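Local coordinates for protein ORF59 (Human herpesvirus 8, PDB 3HSL) that acts as the accessory subunit of the viral DNA polymerase in lytic replication, raising its processivity, probably by keeping the enzyme from leaving the template, at residues Ser56-Gly64 and Ser253-Leu263; Gly166-Cys174 and Phe270-Ser278. All blocks are in the same frame, centred on the assembly; numbering follows the deposited sequence.

Contact 1 (Ser56-Gly64 and Ser253-Leu263); sequences SVGTAGVLG and SLESLIAALRL
Val57 lays its CG1 methyl over the helix 254-263, with CG1 3.3 Å from Ala259 CB and within 3.8 Å of Leu263 CD1. CG1 lies anti to the backbone N (chi1 -180°), which directs this methyl at the helix, and Val57 and Leu263 approach tip to tip. From the adjoining strand Leu63 reaches the same leucine at about a right angle, its CD1 3.7 Å from Leu263 CD1, so the last turn of the helix is held by two aliphatic side chains.

Towards the helix start the contact becomes polar and illustrates how a serine can tie a turn together. Ser256 OG gives its proton to Val57 O over 2.5 Å, in the carbonyl plane, and accepts from Ala60 N at 3.2 Å by a bent bond. One hydroxyl thereby spans the reversal between strands 49-56 and 61-67, a hairpin connection whose ends are joined by Val57 N bonding to Gly61 O. One turn earlier, Ser253 is the N-cap; its OG takes a weak bond from Ser256 N and lies 2.9 Å from Thr59 OG1. The strongest partner of Ser253 OG is the carboxylate of Asp193, which also accepts from Glu255 N in the first turn of the helix.

Helix 254-263 is thus gripped by the hairpin along one side. Leu254, Leu257, Ile258 and Leu261 turn to Leu185 of helix 175-186, Ser256 and Ala260 rest on strand 296-302, and Ile31 of helix 18-35 touches both Leu63 and Leu263.

Contact 2 (Gly166-Cys174 and Phe270-Ser278); sequences GRTTRLLLC and FTPGLIWHS
Trp276 brings the edge of its indole to the backbone of strand 169-172: CE3 is 3.5 Å from Thr169 O, and that oxygen lies in the ring plane. With CG anti to its own carbonyl carbon (chi1 -80°) and the ring turned by chi2 -98°, the six-membered ring runs along the partner strand, where CE3 meets Thr169 CG2 at 3.9 Å and CZ3 passes Leu171 CB. The same Thr169 O receives Trp276 N in a nearly straight hydrogen bond of 2.8 Å, so backbone and ring edge converge on one carbonyl. Two further bonds join Leu171 and Leu274 reciprocally, defining an antiparallel hydrogen-bonded pair, and their side chains lie on the same side of the sheet as that of Trp276, Leu171 CD2 standing 4.3 Å from Leu274 CD1.

Arg170 and Ile275 form a non-hydrogen-bonded pair on the other side of the strands, with a smaller side-chain contact. Of the Arg170 side chain, CB does the touching, 3.6 Å from Leu274 O and 4.1 Å from Ile275 CG2; its CG is set between the backbone N and the carbonyl carbon (chi1 73°), and with a bend at chi3 the guanidinium end is led away from the partner strand. The side chains of Ile275 and Thr168 cross obliquely, with their CG2 methyls 3.4 Å apart. Further along, Leu172 turns CD1 back to Pro272 O.

The pair belongs to a run of antiparallel strands. Strand 169-172 bonds through Arg170 and Leu172 to strand 241-243, while strand 270-276 pairs with 282-288. The indole is packed among Leu282 of strand 282-288, Val198 and Val200 of strand 195-201, and Ala248 and Ser250 of strand 248-253.

In the fold
Contacts 1 and 2 show how successive elements of one chain serve different parts of a fold: helix 254-263 meets a hairpin at contact 1, and strand 270-276, the next element, pairs with strand 169-172 at contact 2. Their centres are about 16 Å apart. They meet directly where Leu261 CD2 lies 4.0 Å from Leu274 CD2 and Leu261 O lies 3.5 Å from Pro272 CG. Strands 61-67, 296-302, 282-288, 270-276 and 169-172 are each linked to the next by antiparallel pairing, which connects the hairpin of contact 1 with the strands of contact 2. This is consistent with the PCNA-like fold of herpesvirus processivity factors. Neither contact touches the other subunit of the assembly.

Contact 1 (Ser56-Gly64 and Ser253-Leu263)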
loop_
_atom_site.group_PDB
_atom_site.type_symbol
_atom_site.label_atom_id
_atom_site.label_comp_id
_atom_site.label_asym_id
_atom_site.label_seq_id
_atom_site.Cartn_x
_atom_site.Cartn_y
_atom_site.Cartn_z
ATOM N N SER A 56 14.116 -1.110 -12.903
ATOM C CA SER A 56 14.898 -2.296 -13.183
ATOM C C SER A 56 13.976 -3.509 -13.083
ATOM O O SER A 56 12.901 -3.430 -12.488
ATOM C CB SER A 56 16.045 -2.407 -12.195
ATOM O OG SER A 56 15.502 -2.383 -10.905
ATOM N N VAL A 57 14.392 -4.625 -13.664
ATOM C CA VAL A 57 13.588 -5.836 -13.643
ATOM C C VAL A 57 14.559 -6.983 -13.483
ATOM O O VAL A 57 15.289 -7.336 -14.419
ATOM C CB VAL A 57 12.763 -5.996 -14.950
ATOM C CG1 VAL A 57 11.943 -7.225 -14.912
ATOM C CG2 VAL A 57 11.849 -4.843 -15.133
ATOM N N GLY A 58 14.574 -7.569 -12.294
ATOM C CA GLY A 58 15.490 -8.662 -12.025
ATOM C C GLY A 58 16.896 -8.103 -11.986
ATOM O O GLY A 58 17.080 -6.904 -11.785
ATOM N N THR A 59 17.897 -8.952 -12.182
ATOM C CA THR A 59 19.272 -8.461 -12.110
ATOM C C THR A 59 19.732 -7.501 -13.228
ATOM O O THR A 59 20.407 -6.514 -12.930
ATOM C CB THR A 59 20.297 -9.592 -11.873
ATOM O OG1 THR A 59 20.226 -10.542 -12.941
ATOM C CG2 THR A 59 20.020 -10.302 -10.534
ATOM N N ALA A 60 19.389 -7.758 -14.489
ATOM C CA ALA A 60 19.846 -6.862 -15.561
ATOM C C ALA A 60 18.819 -6.596 -16.660
ATOM O O ALA A 60 18.987 -6.985 -17.819
ATOM C CB ALA A 60 21.168 -7.367 -16.152
ATOM N N GLY A 61 17.747 -5.924 -16.279
ATOM C CA GLY A 61 16.672 -5.582 -17.208
ATOM C C GLY A 61 16.119 -4.223 -16.868
ATOM O O GLY A 61 16.183 -3.784 -15.715
ATOM N N VAL A 62 15.577 -3.550 -17.877
ATOM C CA VAL A 62 14.995 -2.231 -17.649
ATOM C C VAL A 62 13.629 -2.072 -18.290
ATOM O O VAL A 62 13.502 -2.067 -19.511
ATOM C CB VAL A 62 15.885 -1.070 -18.144
ATOM C CG1 VAL A 62 15.238 0.236 -17.739
ATOM C CG2 VAL A 62 17.287 -1.127 -17.536
ATOM N N LEU A 63 12.602 -1.936 -17.468
ATOM C CA LEU A 63 11.270 -1.744 -18.003
ATOM C C LEU A 63 11.023 -0.291 -18.349
ATOM O O LEU A 63 11.542 0.611 -17.687
ATOM C CB LEU A 63 10.210 -2.281 -17.037
ATOM C CG LEU A 63 8.742 -2.084 -17.413
ATOM C CD1 LEU A 63 7.855 -3.186 -16.907
ATOM C CD2 LEU A 63 8.245 -0.697 -16.982
ATOM N N GLY A 64 10.231 -0.076 -19.392
ATOM C CA GLY A 64 9.878 1.244 -19.822
ATOM C C GLY A 64 8.474 1.329 -20.402
ATOM O O GLY A 64 8.186 0.766 -21.477
ATOM N N SER A 253 19.853 -12.323 -18.216
ATOM C CA SER A 253 19.427 -12.819 -16.917
ATOM C C SER A 253 18.089 -13.518 -16.998
ATOM O O SER A 253 17.132 -12.967 -17.555
ATOM C CB SER A 253 19.280 -11.680 -15.937
ATOM O OG SER A 253 18.630 -12.155 -14.777
ATOM N N LEU A 254 18.031 -14.728 -16.436
ATOM C CA LEU A 254 16.812 -15.528 -16.410
ATOM C C LEU A 254 15.673 -14.827 -15.690
ATOM O O LEU A 254 14.562 -14.827 -16.209
ATOM C CB LEU A 254 17.049 -16.893 -15.777
ATOM C CG LEU A 254 15.849 -17.855 -15.741
ATOM C CD1 LEU A 254 15.283 -18.160 -17.133
ATOM C CD2 LEU A 254 16.209 -19.138 -15.022
ATOM N N GLU A 255 15.936 -14.238 -14.512
ATOM C CA GLU A 255 14.892 -13.510 -13.772
ATOM C C GLU A 255 14.341 -12.406 -14.648
ATOM O O GLU A 255 13.119 -12.248 -14.768
ATOM C CB GLU A 255 15.402 -12.835 -12.501
ATOM C CG GLU A 255 15.884 -13.728 -11.355
ATOM C CD GLU A 255 16.282 -12.897 -10.122
ATOM O OE1 GLU A 255 15.868 -11.699 -10.039
ATOM O OE2 GLU A 255 17.005 -13.458 -9.251
ATOM N N SER A 256 15.246 -11.645 -15.258
ATOM C CA SER A 256 14.831 -10.557 -16.126
ATOM C C SER A 256 13.989 -11.065 -17.289
ATOM O O SER A 256 13.020 -10.427 -17.668
ATOM C CB SER A 256 16.032 -9.761 -16.631
ATOM O OG SER A 256 16.676 -9.096 -15.555
ATOM N N LEU A 257 14.354 -12.213 -17.848
ATOM C CA LEU A 257 13.628 -12.756 -18.983
ATOM C C LEU A 257 12.204 -13.143 -18.609
ATOM O O LEU A 257 11.274 -12.763 -19.304
ATOM C CB LEU A 257 14.400 -13.911 -19.632
ATOM C CG LEU A 257 13.821 -14.587 -20.887
ATOM C CD1 LEU A 257 13.479 -13.594 -21.996
ATOM C CD2 LEU A 257 14.770 -15.635 -21.416
ATOM N N ILE A 258 12.049 -13.893 -17.519
ATOM C CA ILE A 258 10.742 -14.320 -17.027
ATOM C C ILE A 258 9.848 -13.073 -16.852
ATOM O O ILE A 258 8.813 -12.935 -17.494
ATOM C CB ILE A 258 10.852 -15.015 -15.636
ATOM C CG1 ILE A 258 11.887 -16.166 -15.603
ATOM C CG2 ILE A 258 9.470 -15.490 -15.149
ATOM C CD1 ILE A 258 11.514 -17.441 -16.346
ATOM N N ALA A 259 10.266 -12.170 -15.974
ATOM C CA ALA A 259 9.526 -10.948 -15.704
ATOM C C ALA A 259 9.258 -10.162 -16.994
ATOM O O ALA A 259 8.154 -9.664 -17.218
ATOM C CB ALA A 259 10.297 -10.102 -14.724
ATOM N N ALA A 260 10.275 -10.053 -17.844
ATOM C CA ALA A 260 10.112 -9.327 -19.081
ATOM C C ALA A 260 8.936 -9.926 -19.849
ATOM O O ALA A 260 7.997 -9.205 -20.185
ATOM C CB ALA A 260 11.375 -9.349 -19.889
ATOM N N LEU A 261 8.984 -11.232 -20.116
ATOM C CA LEU A 261 7.916 -11.926 -20.843
ATOM C C LEU A 261 6.562 -11.900 -20.148
ATOM O O LEU A 261 5.526 -11.999 -20.793
ATOM C CB LEU A 261 8.295 -13.374 -21.104
ATOM C CG LEU A 261 9.462 -13.701 -22.031
ATOM C CD1 LEU A 261 9.689 -15.198 -21.967
ATOM C CD2 LEU A 261 9.249 -13.214 -23.485
ATOM N N ARG A 262 6.571 -11.768 -18.831
ATOM C CA ARG A 262 5.351 -11.750 -18.066
ATOM C C ARG A 262 4.752 -10.345 -18.027
ATOM O O ARG A 262 3.536 -10.191 -18.072
ATOM C CB ARG A 262 5.626 -12.406 -16.713
ATOM C CG ARG A 262 4.445 -12.557 -15.762
ATOM C CD ARG A 262 4.553 -13.955 -15.055
ATOM N NE ARG A 262 5.744 -14.192 -14.230
ATOM C CZ ARG A 262 5.746 -14.282 -12.895
ATOM N NH1 ARG A 262 4.614 -14.162 -12.191
ATOM N NH2 ARG A 262 6.896 -14.499 -12.260
ATOM N N LEU A 263 5.617 -9.332 -17.952
ATOM C CA LEU A 263 5.229 -7.917 -17.924
ATOM C C LEU A 263 4.697 -7.396 -19.262
ATOM O O LEU A 263 3.807 -6.545 -19.294
ATOM C CB LEU A 263 6.410 -7.041 -17.442
ATOM C CG LEU A 263 6.800 -7.108 -15.946
ATOM C CD1 LEU A 263 8.243 -6.637 -15.605
ATOM C CD2 LEU A 263 5.760 -6.433 -15.025
#

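Contact 2 (Gly166-Cys174 and Phe270-Ser278)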
loop_
_atom_site.group_PDB
_atom_site.type_symbol
_atom_site.label_atom_id
_atom_site.label_comp_id
_atom_site.label_asym_id
_atom_site.label_seq_id
_atom_site.Cartn_x
_atom_site.Cartn_y
_atom_site.Cartn_z
ATOM N N GLY A 166 15.999 -0.478 -39.366
ATOM C CA GLY A 166 15.109 -1.533 -39.878
ATOM C C GLY A 166 15.462 -3.010 -39.785
ATOM O O GLY A 166 15.105 -3.656 -38.808
ATOM N N ARG A 167 16.158 -3.524 -40.809
ATOM C CA ARG A 167 16.592 -4.950 -40.956
ATOM C C ARG A 167 16.844 -5.849 -39.716
ATOM O O ARG A 167 17.127 -7.045 -39.870
ATOM C CB ARG A 167 17.799 -5.054 -41.914
ATOM C CG ARG A 167 17.522 -4.570 -43.342
ATOM C CD ARG A 167 18.726 -4.743 -44.264
ATOM N NE ARG A 167 19.091 -6.146 -44.452
ATOM C CZ ARG A 167 20.107 -6.573 -45.198
ATOM N NH1 ARG A 167 20.882 -5.705 -45.844
ATOM N NH2 ARG A 167 20.348 -7.874 -45.299
ATOM N N THR A 168 16.742 -5.280 -38.514
ATOM C CA THR A 168 16.938 -5.987 -37.234
ATOM C C THR A 168 16.385 -7.420 -37.174
ATOM O O THR A 168 15.444 -7.775 -37.882
ATOM C CB THR A 168 16.292 -5.173 -36.058
ATOM O OG1 THR A 168 16.868 -3.861 -36.000
ATOM C CG2 THR A 168 16.505 -5.848 -34.733
ATOM N N THR A 169 17.000 -8.224 -36.312
ATOM C CA THR A 169 16.606 -9.599 -36.071
ATOM C C THR A 169 15.503 -9.548 -35.027
ATOM O O THR A 169 15.739 -9.140 -33.894
ATOM C CB THR A 169 17.791 -10.416 -35.533
ATOM O OG1 THR A 169 18.820 -10.462 -36.528
ATOM C CG2 THR A 169 17.380 -11.824 -35.201
ATOM N N ARG A 170 14.297 -9.955 -35.404
ATOM C CA ARG A 170 13.192 -9.932 -34.458
ATOM C C ARG A 170 12.340 -11.183 -34.591
ATOM O O ARG A 170 12.287 -11.797 -35.656
ATOM C CB ARG A 170 12.366 -8.632 -34.579
ATOM C CG ARG A 170 11.485 -8.501 -35.805
ATOM C CD ARG A 170 10.875 -7.117 -35.951
ATOM N NE ARG A 170 11.852 -6.127 -36.414
ATOM C CZ ARG A 170 12.116 -5.869 -37.705
ATOM N NH1 ARG A 170 11.487 -6.518 -38.680
ATOM N NH2 ARG A 170 13.019 -4.954 -38.035
ATOM N N LEU A 171 11.683 -11.540 -33.489
ATOM C CA LEU A 171 10.833 -12.724 -33.386
ATOM C C LEU A 171 9.493 -12.463 -32.692
ATOM O O LEU A 171 9.447 -11.769 -31.672
ATOM C CB LEU A 171 11.576 -13.792 -32.587
ATOM C CG LEU A 171 10.859 -15.107 -32.270
ATOM C CD1 LEU A 171 10.598 -15.930 -33.536
ATOM C CD2 LEU A 171 11.659 -15.920 -31.278
ATOM N N LEU A 172 8.413 -13.024 -33.250
ATOM C CA LEU A 172 7.065 -12.894 -32.679
ATOM C C LEU A 172 6.426 -14.271 -32.561
ATOM O O LEU A 172 6.083 -14.900 -33.565
ATOM C CB LEU A 172 6.181 -11.963 -33.498
ATOM C CG LEU A 172 4.789 -11.746 -32.894
ATOM C CD1 LEU A 172 4.850 -11.203 -31.477
ATOM C CD2 LEU A 172 3.967 -10.834 -33.766
ATOM N N LEU A 173 6.266 -14.737 -31.322
ATOM C CA LEU A 173 5.708 -16.067 -31.089
ATOM C C LEU A 173 4.247 -15.954 -30.766
ATOM O O LEU A 173 3.829 -14.967 -30.160
ATOM C CB LEU A 173 6.377 -16.738 -29.885
ATOM C CG LEU A 173 7.855 -16.478 -29.612
ATOM C CD1 LEU A 173 7.962 -15.095 -28.841
ATOM C CD2 LEU A 173 8.465 -17.597 -28.761
ATOM N N CYS A 174 3.471 -16.958 -31.165
ATOM C CA CYS A 174 2.048 -16.976 -30.871
ATOM C C CYS A 174 1.802 -17.296 -29.390
ATOM O O CYS A 174 2.732 -17.606 -28.647
ATOM C CB CYS A 174 1.314 -17.968 -31.782
ATOM S SG CYS A 174 1.880 -19.702 -31.739
ATOM N N PHE A 270 -1.092 -6.132 -24.923
ATOM C CA PHE A 270 0.210 -6.479 -25.473
ATOM C C PHE A 270 0.521 -7.950 -25.373
ATOM O O PHE A 270 -0.028 -8.649 -24.527
ATOM C CB PHE A 270 1.341 -5.708 -24.762
ATOM C CG PHE A 270 1.234 -4.224 -24.882
ATOM C CD1 PHE A 270 1.570 -3.584 -26.064
ATOM C CD2 PHE A 270 0.799 -3.457 -23.805
ATOM C CE1 PHE A 270 1.472 -2.208 -26.177
ATOM C CE2 PHE A 270 0.697 -2.069 -23.905
ATOM C CZ PHE A 270 1.035 -1.446 -25.096
ATOM N N THR A 271 1.415 -8.381 -26.258
ATOM C CA THR A 271 1.917 -9.746 -26.338
ATOM C C THR A 271 3.424 -9.594 -26.629
ATOM O O THR A 271 3.809 -8.751 -27.443
ATOM C CB THR A 271 1.183 -10.578 -27.415
ATOM O OG1 THR A 271 1.570 -11.950 -27.313
ATOM C CG2 THR A 271 1.460 -10.065 -28.834
ATOM N N PRO A 272 4.274 -10.404 -25.969
ATOM C CA PRO A 272 5.726 -10.326 -26.102
ATOM C C PRO A 272 6.321 -10.558 -27.475
ATOM O O PRO A 272 5.881 -11.432 -28.216
ATOM C CB PRO A 272 6.228 -11.433 -25.157
ATOM C CG PRO A 272 5.139 -11.670 -24.220
ATOM C CD PRO A 272 3.892 -11.470 -25.029
ATOM N N GLY A 273 7.328 -9.755 -27.786
ATOM C CA GLY A 273 8.066 -9.849 -29.025
ATOM C C GLY A 273 9.520 -9.662 -28.634
ATOM O O GLY A 273 9.826 -8.822 -27.776
ATOM N N LEU A 274 10.417 -10.431 -29.248
ATOM C CA LEU A 274 11.840 -10.318 -28.955
ATOM C C LEU A 274 12.550 -9.625 -30.097
ATOM O O LEU A 274 12.289 -9.932 -31.253
ATOM C CB LEU A 274 12.477 -11.687 -28.762
ATOM C CG LEU A 274 11.854 -12.660 -27.765
ATOM C CD1 LEU A 274 12.764 -13.884 -27.635
ATOM C CD2 LEU A 274 11.667 -12.010 -26.413
ATOM N N ILE A 275 13.448 -8.692 -29.776
ATOM C CA ILE A 275 14.196 -7.968 -30.797
ATOM C C ILE A 275 15.666 -7.968 -30.381
ATOM O O ILE A 275 15.986 -7.682 -29.228
ATOM C CB ILE A 275 13.745 -6.493 -30.900
ATOM C CG1 ILE A 275 12.232 -6.341 -30.673
ATOM C CG2 ILE A 275 14.229 -5.877 -32.193
ATOM C CD1 ILE A 275 11.736 -4.906 -30.597
ATOM N N TRP A 276 16.551 -8.290 -31.323
ATOM C CA TRP A 276 17.988 -8.308 -31.088
ATOM C C TRP A 276 18.607 -7.075 -31.685
ATOM O O TRP A 276 18.783 -6.979 -32.904
ATOM C CB TRP A 276 18.665 -9.547 -31.692
ATOM C CG TRP A 276 18.539 -10.789 -30.897
ATOM C CD1 TRP A 276 19.473 -11.308 -30.043
ATOM C CD2 TRP A 276 17.423 -11.684 -30.864
ATOM N NE1 TRP A 276 19.007 -12.474 -29.480
ATOM C CE2 TRP A 276 17.751 -12.726 -29.970
ATOM C CE3 TRP A 276 16.174 -11.709 -31.509
ATOM C CZ2 TRP A 276 16.882 -13.776 -29.702
ATOM C CZ3 TRP A 276 15.308 -12.750 -31.244
ATOM C CH2 TRP A 276 15.664 -13.772 -30.347
ATOM N N HIS A 277 18.941 -6.125 -30.827
ATOM C CA HIS A 277 19.547 -4.895 -31.292
ATOM C C HIS A 277 21.026 -5.042 -31.592
ATOM O O HIS A 277 21.749 -5.810 -30.944
ATOM C CB HIS A 277 19.296 -3.760 -30.310
ATOM C CG HIS A 277 17.856 -3.422 -30.168
ATOM N ND1 HIS A 277 17.207 -2.574 -31.037
ATOM C CD2 HIS A 277 16.932 -3.818 -29.262
ATOM C CE1 HIS A 277 15.942 -2.460 -30.673
ATOM N NE2 HIS A 277 15.750 -3.205 -29.598
ATOM N N SER A 278 21.457 -4.285 -32.591
ATOM C CA SER A 278 22.843 -4.264 -33.022
ATOM C C SER A 278 23.775 -4.007 -31.826
ATOM O O SER A 278 24.907 -4.511 -31.788
ATOM C CB SER A 278 23.021 -3.164 -34.078
ATOM O OG SER A 278 24.374 -3.024 -34.467
#